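Local coordinates for protein Dye-decolorizing peroxidase Tfu_3078 (Thermobifida fusca, PDB 5FW4) that uses hydrogen peroxide and a non-covalently bound heme b to oxidise a broad range of compounds, anthraquinone dyes above all, at residues P168-D173 and G385-Q390; V278-R283 and I404-S409. All blocks are in the same frame, centred on the assembly; numbering follows the deposited sequence.

Contact 1 (P168-D173 and G385-Q390); sequences PEFSTD and GFIPVQ. With HEM (protoporphyrin IX containing Fe), chain C.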
loop_
_atom_site.group_PDB
_atom_site.type_symbol
_atom_site.label_atom_id
_atom_site.label_comp_id
_atom_site.label_asym_id
_atom_site.label_seq_id
_atom_site.Cartn_x
_atom_site.Cartn_y
_atom_site.Cartn_z
ATOM N N PRO A 168 -17.212 -16.077 -18.334
ATOM C CA PRO A 168 -16.799 -16.237 -19.717
ATOM C C PRO A 168 -15.613 -15.348 -20.043
ATOM O O PRO A 168 -15.309 -14.405 -19.306
ATOM C CB PRO A 168 -18.042 -15.783 -20.511
ATOM C CG PRO A 168 -18.735 -14.853 -19.607
ATOM C CD PRO A 168 -18.515 -15.398 -18.227
ATOM N N GLU A 169 -14.974 -15.646 -21.166
ATOM C CA GLU A 169 -13.958 -14.772 -21.740
ATOM C C GLU A 169 -14.662 -13.563 -22.341
ATOM O O GLU A 169 -15.715 -13.715 -22.957
ATOM C CB GLU A 169 -13.164 -15.477 -22.849
ATOM C CG GLU A 169 -12.324 -16.650 -22.368
ATOM C CD GLU A 169 -11.342 -17.139 -23.422
ATOM O OE1 GLU A 169 -11.652 -17.071 -24.634
ATOM O OE2 GLU A 169 -10.256 -17.595 -23.015
ATOM N N PHE A 170 -14.100 -12.376 -22.126
ATOM C CA PHE A 170 -14.646 -11.144 -22.707
ATOM C C PHE A 170 -13.679 -10.648 -23.752
ATOM O O PHE A 170 -12.467 -10.893 -23.655
ATOM C CB PHE A 170 -14.886 -10.068 -21.646
ATOM C CG PHE A 170 -15.891 -10.460 -20.581
ATOM C CD1 PHE A 170 -17.243 -10.366 -20.827
ATOM C CD2 PHE A 170 -15.481 -10.931 -19.322
ATOM C CE1 PHE A 170 -18.171 -10.713 -19.863
ATOM C CE2 PHE A 170 -16.416 -11.275 -18.348
ATOM C CZ PHE A 170 -17.763 -11.179 -18.625
ATOM N N SER A 171 -14.204 -9.924 -24.740
ATOM C CA SER A 171 -13.419 -9.550 -25.902
ATOM C C SER A 171 -12.285 -8.566 -25.573
ATOM O O SER A 171 -11.338 -8.438 -26.335
ATOM C CB SER A 171 -14.344 -8.987 -27.009
ATOM O OG SER A 171 -15.010 -7.825 -26.560
ATOM N N THR A 172 -12.391 -7.846 -24.462
ATOM C CA THR A 172 -11.363 -6.896 -24.055
ATOM C C THR A 172 -10.396 -7.507 -23.020
ATOM O O THR A 172 -9.533 -6.813 -22.511
ATOM C CB THR A 172 -11.984 -5.642 -23.412
ATOM O OG1 THR A 172 -12.885 -6.022 -22.354
ATOM C CG2 THR A 172 -12.734 -4.821 -24.499
ATOM N N ASP A 173 -10.575 -8.780 -22.710
ATOM C CA ASP A 173 -9.733 -9.435 -21.702
ATOM C C ASP A 173 -8.219 -9.292 -21.993
ATOM O O ASP A 173 -7.776 -9.370 -23.130
ATOM C CB ASP A 173 -10.109 -10.924 -21.593
ATOM C CG ASP A 173 -11.359 -11.185 -20.732
ATOM O OD1 ASP A 173 -11.928 -10.295 -20.087
ATOM O OD2 ASP A 173 -11.796 -12.339 -20.692
ATOM N N GLY A 385 -25.812 -9.896 -13.233
ATOM C CA GLY A 385 -25.032 -8.849 -12.606
ATOM C C GLY A 385 -23.810 -8.478 -13.418
ATOM O O GLY A 385 -23.918 -7.892 -14.493
ATOM N N PHE A 386 -22.639 -8.800 -12.900
ATOM C CA PHE A 386 -21.387 -8.551 -13.621
ATOM C C PHE A 386 -21.324 -9.024 -15.090
ATOM O O PHE A 386 -20.868 -8.241 -15.955
ATOM C CB PHE A 386 -20.212 -9.201 -12.884
ATOM C CG PHE A 386 -18.906 -9.032 -13.573
ATOM C CD1 PHE A 386 -18.187 -7.857 -13.417
ATOM C CD2 PHE A 386 -18.368 -10.045 -14.344
ATOM C CE1 PHE A 386 -16.963 -7.686 -14.048
ATOM C CE2 PHE A 386 -17.126 -9.892 -14.965
ATOM C CZ PHE A 386 -16.431 -8.695 -14.820
ATOM N N ILE A 387 -21.748 -10.267 -15.379
ATOM C CA ILE A 387 -21.507 -10.847 -16.709
ATOM C C ILE A 387 -22.207 -10.079 -17.849
ATOM O O ILE A 387 -21.568 -9.725 -18.827
ATOM C CB ILE A 387 -21.970 -12.305 -16.867
ATOM C CG1 ILE A 387 -21.367 -13.243 -15.805
ATOM C CG2 ILE A 387 -21.618 -12.802 -18.264
ATOM C CD1 ILE A 387 -19.903 -13.230 -15.827
ATOM N N PRO A 388 -23.510 -9.888 -17.743
ATOM C CA PRO A 388 -24.132 -9.203 -18.904
ATOM C C PRO A 388 -23.593 -7.798 -19.061
ATOM O O PRO A 388 -23.384 -7.329 -20.178
ATOM C CB PRO A 388 -25.634 -9.236 -18.581
ATOM C CG PRO A 388 -25.733 -9.534 -17.113
ATOM C CD PRO A 388 -24.506 -10.316 -16.742
ATOM N N VAL A 389 -23.310 -7.150 -17.949
ATOM C CA VAL A 389 -22.845 -5.765 -17.965
ATOM C C VAL A 389 -21.465 -5.658 -18.576
ATOM O O VAL A 389 -21.224 -4.800 -19.450
ATOM C CB VAL A 389 -22.885 -5.146 -16.570
ATOM C CG1 VAL A 389 -22.246 -3.764 -16.520
ATOM C CG2 VAL A 389 -24.310 -5.100 -16.070
ATOM N N GLN A 390 -20.556 -6.526 -18.156
ATOM C CA GLN A 390 -19.214 -6.473 -18.716
ATOM C C GLN A 390 -19.221 -6.802 -20.196
ATOM O O GLN A 390 -18.414 -6.240 -20.929
ATOM C CB GLN A 390 -18.241 -7.408 -18.002
ATOM C CG GLN A 390 -16.878 -7.523 -18.675
ATOM C CD GLN A 390 -16.042 -6.257 -18.660
ATOM O OE1 GLN A 390 -14.942 -6.236 -19.213
ATOM N NE2 GLN A 390 -16.535 -5.209 -18.037
HETATM C CHA HEM C . -20.523 3.387 -12.698
HETATM C CHB HEM C . -15.729 3.950 -13.090
HETATM C CHC HEM C . -15.361 -0.694 -14.378
HETATM C CHD HEM C . -20.118 -1.319 -13.723
HETATM C C1A HEM C . -19.257 3.920 -12.694
HETATM C C2A HEM C . -18.985 5.276 -12.429
HETATM C C3A HEM C . -17.644 5.433 -12.564
HETATM C C4A HEM C . -17.084 4.194 -12.894
HETATM C CMA HEM C . -16.867 6.676 -12.347
HETATM C CAA HEM C . -19.993 6.354 -12.116
HETATM C CBA HEM C . -20.248 6.536 -10.624
HETATM C CGA HEM C . -21.028 5.385 -10.058
HETATM O O1A HEM C . -20.422 4.559 -9.324
HETATM O O2A HEM C . -22.254 5.275 -10.315
HETATM C C1B HEM C . -15.223 2.701 -13.489
HETATM C C2B HEM C . -13.850 2.453 -13.728
HETATM C C3B HEM C . -13.719 1.140 -14.090
HETATM C C4B HEM C . -15.078 0.597 -14.048
HETATM C CMB HEM C . -12.751 3.466 -13.579
HETATM C CAB HEM C . -12.535 0.328 -14.394
HETATM C CBB HEM C . -11.284 0.730 -14.169
HETATM C C1C HEM C . -16.607 -1.275 -14.316
HETATM C C2C HEM C . -16.863 -2.603 -14.586
HETATM C C3C HEM C . -18.226 -2.782 -14.378
HETATM C C4C HEM C . -18.782 -1.539 -13.996
HETATM C CMC HEM C . -15.785 -3.573 -14.995
HETATM C CAC HEM C . -19.113 -3.921 -14.555
HETATM C CBC HEM C . -18.819 -4.929 -15.316
HETATM C C1D HEM C . -20.566 -0.032 -13.383
HETATM C C2D HEM C . -21.989 0.219 -13.126
HETATM C C3D HEM C . -22.098 1.539 -12.851
HETATM C C4D HEM C . -20.743 2.068 -12.960
HETATM C CMD HEM C . -23.133 -0.781 -13.129
HETATM C CAD HEM C . -23.376 2.274 -12.497
HETATM C CBD HEM C . -24.123 2.608 -13.791
HETATM C CGD HEM C . -25.475 3.213 -13.480
HETATM O O1D HEM C . -26.456 2.515 -13.158
HETATM O O2D HEM C . -25.597 4.456 -13.533
HETATM N NA HEM C . -18.078 3.265 -12.988
HETATM N NB HEM C . -15.908 1.576 -13.684
HETATM N NC HEM C . -17.779 -0.644 -14.003
HETATM N ND HEM C . -19.825 1.102 -13.276
HETATM FE FE HEM C . -17.958 1.351 -13.530
HETATM O O HOH W 1 -12.562 -7.568 -20.206
#
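The first turn of helix 386-395, part of the wall of the heme pocket, is covered here by the loop 168-173. Gln390 CG stands squarely over the centre of one Phe170 ring face, a CH-pi contact 3.4 Å from the centroid and 5° off the ring normal. Chi1 of the glutamine (172°, CG anti to the backbone N) sets CG there, and the bend at chi2 (67°) then swings the amide off the ring. At the ring edge lies Ile387 O, while Phe170 CE2 touches Phe386 CE2 at 3.7 Å. Farther along, Pro168 and Ile387 meet tip to tip, CD to CD1 at 3.5 Å. Phe170 to Asp173 form a type I beta turn, and Asp173 OD2 accepts a nearly straight hydrogen bond of 2.7 Å from Phe170 N. A water accepts from Thr172 OG1 and donates to Asp173 OD1 and to Gln390 OE1 (2.9 Å). With an alanine at Phe170, Gln390 CG is likely to lose the ring face it rests on, and a gap would probably open beside Phe386 and Ile387. Phe386, Val389 and Gln390, its NE2 3.5 Å from HEM CMC, line the heme pocket of this DyP-type peroxidase, with Phe170 and its loop as the second layer.

Contact 2 (V278-R283 and I404-S409); sequences VVRRIR and IRHEGS. With HEM (protoporphyrin IX containing Fe), chain C.
The His406 ring carries Ile282 over one face and has Arg280 NE and the heme methyl CMC at its edge. Arg280, bent at chi2 and chi3, turns its guanidinium 62° from the imidazole plane; NE donates to His406 ND1 at 3.0 Å, though the ND1 position is doubtful because the model has it too near Ile282. NH1 of the same arginine gives a bond of 2.9 Å to Ser409 OG, which is tilted 23° from the guanidinium plane. The Arg283 guanidinium meets Glu407 OE2 at its edge in a salt bridge, NE to OE2 2.9 Å, approached from above the carboxylate plane; a water also links OE2 to Arg283 NH2. Arg281, extended from CG to NE, makes a salt bridge through NH2 with Asp370, and a water sits between its NE and Glu407 OE1. The backbones pair antiparallel with a classic beta bulge: two residues, Glu407 and Gly408, stand opposite the single Arg281, whose O takes a bond from Glu407 N at 2.9 Å and a weak one from Gly408 N. Ile282 CG2 and Ile404 CG2 both rest on the heme vinyl carbon CBB. Strand 275-284 is paired on its other side with strand 369-379, strand 404-414 is outermost within this chain, and helix 386-395 packs on Val278, Arg280 and His406.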
loop_
_atom_site.group_PDB
_atom_site.type_symbol
_atom_site.label_atom_id
_atom_site.label_comp_id
_atom_site.label_asym_id
_atom_site.label_seq_id
_atom_site.Cartn_x
_atom_site.Cartn_y
_atom_site.Cartn_z
ATOM N N VAL A 278 -17.263 -11.008 -7.926
ATOM C CA VAL A 278 -16.371 -10.961 -9.045
ATOM C C VAL A 278 -15.303 -9.937 -8.730
ATOM O O VAL A 278 -15.615 -8.755 -8.454
ATOM C CB VAL A 278 -17.072 -10.591 -10.372
ATOM C CG1 VAL A 278 -16.040 -10.453 -11.468
ATOM C CG2 VAL A 278 -18.115 -11.639 -10.737
ATOM N N VAL A 279 -14.042 -10.378 -8.772
ATOM C CA VAL A 279 -12.928 -9.460 -8.604
ATOM C C VAL A 279 -12.181 -9.329 -9.904
ATOM O O VAL A 279 -11.890 -10.319 -10.591
ATOM C CB VAL A 279 -11.992 -9.819 -7.419
ATOM C CG1 VAL A 279 -11.591 -11.258 -7.448
ATOM C CG2 VAL A 279 -10.754 -8.939 -7.402
ATOM N N ARG A 280 -11.868 -8.088 -10.252
ATOM C CA ARG A 280 -11.070 -7.828 -11.432
ATOM C C ARG A 280 -9.968 -6.843 -11.057
ATOM O O ARG A 280 -10.230 -5.810 -10.413
ATOM C CB ARG A 280 -11.974 -7.259 -12.561
ATOM C CG ARG A 280 -13.182 -8.109 -12.931
ATOM C CD ARG A 280 -12.815 -9.326 -13.788
ATOM N NE ARG A 280 -12.673 -8.936 -15.198
ATOM C CZ ARG A 280 -12.716 -9.746 -16.248
ATOM N NH1 ARG A 280 -12.907 -11.046 -16.114
ATOM N NH2 ARG A 280 -12.607 -9.219 -17.473
ATOM N N ARG A 281 -8.745 -7.165 -11.428
ATOM C CA ARG A 281 -7.643 -6.241 -11.300
ATOM C C ARG A 281 -7.619 -5.460 -12.619
ATOM O O ARG A 281 -7.329 -6.022 -13.648
ATOM C CB ARG A 281 -6.329 -6.965 -11.119
ATOM C CG ARG A 281 -5.146 -6.044 -10.906
ATOM C CD ARG A 281 -3.877 -6.836 -10.938
ATOM N NE ARG A 281 -2.663 -6.026 -10.896
ATOM C CZ ARG A 281 -1.595 -6.317 -10.177
ATOM N NH1 ARG A 281 -1.591 -7.387 -9.390
ATOM N NH2 ARG A 281 -0.536 -5.523 -10.218
ATOM N N ILE A 282 -7.916 -4.184 -12.543
ATOM C CA ILE A 282 -8.036 -3.351 -13.791
ATOM C C ILE A 282 -7.003 -2.257 -13.774
ATOM O O ILE A 282 -7.111 -1.313 -13.003
ATOM C CB ILE A 282 -9.378 -2.695 -13.885
ATOM C CG1 ILE A 282 -10.495 -3.647 -13.563
ATOM C CG2 ILE A 282 -9.569 -2.081 -15.284
ATOM C CD1 ILE A 282 -10.540 -4.772 -14.471
ATOM N N ARG A 283 -6.007 -2.386 -14.620
ATOM C CA ARG A 283 -4.950 -1.415 -14.736
ATOM C C ARG A 283 -5.529 -0.177 -15.453
ATOM O O ARG A 283 -6.285 -0.338 -16.387
ATOM C CB ARG A 283 -3.800 -1.987 -15.542
ATOM C CG ARG A 283 -2.593 -1.041 -15.644
ATOM C CD ARG A 283 -1.351 -1.612 -16.299
ATOM N NE ARG A 283 -1.516 -2.203 -17.624
ATOM C CZ ARG A 283 -1.393 -1.568 -18.788
ATOM N NH1 ARG A 283 -1.064 -0.279 -18.834
ATOM N NH2 ARG A 283 -1.535 -2.258 -19.919
ATOM N N ILE A 404 -8.276 1.389 -19.874
ATOM C CA ILE A 404 -8.190 0.300 -18.881
ATOM C C ILE A 404 -7.823 -1.039 -19.488
ATOM O O ILE A 404 -8.118 -1.298 -20.648
ATOM C CB ILE A 404 -9.516 0.100 -18.102
ATOM C CG1 ILE A 404 -10.601 -0.531 -18.996
ATOM C CG2 ILE A 404 -9.914 1.369 -17.383
ATOM C CD1 ILE A 404 -11.979 -0.634 -18.381
ATOM N N ARG A 405 -7.224 -1.920 -18.668
ATOM C CA ARG A 405 -6.914 -3.261 -19.105
ATOM C C ARG A 405 -7.279 -4.217 -18.012
ATOM O O ARG A 405 -6.725 -4.103 -16.926
ATOM C CB ARG A 405 -5.419 -3.392 -19.419
ATOM C CG ARG A 405 -4.958 -2.578 -20.608
ATOM C CD ARG A 405 -5.559 -3.079 -21.915
ATOM N NE ARG A 405 -5.028 -2.349 -23.066
ATOM C CZ ARG A 405 -5.602 -1.287 -23.660
ATOM N NH1 ARG A 405 -6.741 -0.749 -23.224
ATOM N NH2 ARG A 405 -4.992 -0.741 -24.694
ATOM N N HIS A 406 -8.198 -5.145 -18.285
ATOM C CA HIS A 406 -8.503 -6.200 -17.327
ATOM C C HIS A 406 -7.370 -7.238 -17.246
ATOM O O HIS A 406 -7.205 -8.065 -18.136
ATOM C CB HIS A 406 -9.824 -6.867 -17.722
ATOM C CG HIS A 406 -11.042 -6.032 -17.450
ATOM N ND1 HIS A 406 -11.891 -6.290 -16.401
ATOM C CD2 HIS A 406 -11.560 -4.956 -18.092
ATOM C CE1 HIS A 406 -12.877 -5.416 -16.398
ATOM N NE2 HIS A 406 -12.710 -4.602 -17.429
ATOM N N GLU A 407 -6.623 -7.264 -16.138
ATOM C CA GLU A 407 -5.450 -8.155 -16.030
ATOM C C GLU A 407 -5.561 -9.308 -15.011
ATOM O O GLU A 407 -4.803 -10.263 -15.085
ATOM C CB GLU A 407 -4.200 -7.325 -15.702
ATOM C CG GLU A 407 -3.840 -6.319 -16.788
ATOM C CD GLU A 407 -2.601 -5.520 -16.471
ATOM O OE1 GLU A 407 -2.229 -5.378 -15.295
ATOM O OE2 GLU A 407 -1.967 -5.020 -17.404
ATOM N N GLY A 408 -6.492 -9.213 -14.087
ATOM C CA GLY A 408 -6.713 -10.275 -13.100
ATOM C C GLY A 408 -8.214 -10.476 -13.005
ATOM O O GLY A 408 -8.975 -9.530 -13.180
ATOM N N SER A 409 -8.634 -11.702 -12.719
ATOM C CA SER A 409 -10.034 -12.024 -12.581
ATOM C C SER A 409 -10.258 -13.238 -11.688
ATOM O O SER A 409 -9.513 -14.218 -11.767
ATOM C CB SER A 409 -10.655 -12.323 -13.936
ATOM O OG SER A 409 -12.057 -12.556 -13.818
HETATM C CHA HEM C . -20.523 3.387 -12.698
HETATM C CHB HEM C . -15.729 3.950 -13.090
HETATM C CHC HEM C . -15.361 -0.694 -14.378
HETATM C CHD HEM C . -20.118 -1.319 -13.723
HETATM C C1A HEM C . -19.257 3.920 -12.694
HETATM C C2A HEM C . -18.985 5.276 -12.429
HETATM C C3A HEM C . -17.644 5.433 -12.564
HETATM C C4A HEM C . -17.084 4.194 -12.894
HETATM C CMA HEM C . -16.867 6.676 -12.347
HETATM C CAA HEM C . -19.993 6.354 -12.116
HETATM C CBA HEM C . -20.248 6.536 -10.624
HETATM C CGA HEM C . -21.028 5.385 -10.058
HETATM O O1A HEM C . -20.422 4.559 -9.324
HETATM O O2A HEM C . -22.254 5.275 -10.315
HETATM C C1B HEM C . -15.223 2.701 -13.489
HETATM C C2B HEM C . -13.850 2.453 -13.728
HETATM C C3B HEM C . -13.719 1.140 -14.090
HETATM C C4B HEM C . -15.078 0.597 -14.048
HETATM C CMB HEM C . -12.751 3.466 -13.579
HETATM C CAB HEM C . -12.535 0.328 -14.394
HETATM C CBB HEM C . -11.284 0.730 -14.169
HETATM C C1C HEM C . -16.607 -1.275 -14.316
HETATM C C2C HEM C . -16.863 -2.603 -14.586
HETATM C C3C HEM C . -18.226 -2.782 -14.378
HETATM C C4C HEM C . -18.782 -1.539 -13.996
HETATM C CMC HEM C . -15.785 -3.573 -14.995
HETATM C CAC HEM C . -19.113 -3.921 -14.555
HETATM C CBC HEM C . -18.819 -4.929 -15.316
HETATM C C1D HEM C . -20.566 -0.032 -13.383
HETATM C C2D HEM C . -21.989 0.219 -13.126
HETATM C C3D HEM C . -22.098 1.539 -12.851
HETATM C C4D HEM C . -20.743 2.068 -12.960
HETATM C CMD HEM C . -23.133 -0.781 -13.129
HETATM C CAD HEM C . -23.376 2.274 -12.497
HETATM C CBD HEM C . -24.123 2.608 -13.791
HETATM C CGD HEM C . -25.475 3.213 -13.480
HETATM O O1D HEM C . -26.456 2.515 -13.158
HETATM O O2D HEM C . -25.597 4.456 -13.533
HETATM N NA HEM C . -18.078 3.265 -12.988
HETATM N NB HEM C . -15.908 1.576 -13.684
HETATM N NC HEM C . -17.779 -0.644 -14.003
HETATM N ND HEM C . -19.825 1.102 -13.276
HETATM FE FE HEM C . -17.958 1.351 -13.530
HETATM O O HOH W 2 -2.279 -4.242 -12.791
HETATM O O HOH W 3 -1.716 -4.977 -20.002
HETATM O O HOH W 4 -1.914 -1.697 -22.786
#

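In the fold
From the N terminus, the chain first passes 168-173, a loop after helix 148-153 in the N-terminal half of the DyP peroxidase fold, then strand 275-284 with 278-283, and later reaches 385-390 at the start of helix 386-395 before ending this circuit on strand 404-414. Contact 1 therefore closes a loop of 211 residues and contact 2 one of 120, and the two cross, their segments alternating along the chain. Contact 1 joins the N-terminal half to a helix of the C-terminal half, whereas contact 2 binds two neighbouring strands of the C-terminal sheet. Their centres lie about 11 Å apart, a salt bridge from Asp173 to Arg280 connects them directly, and both touch the heme.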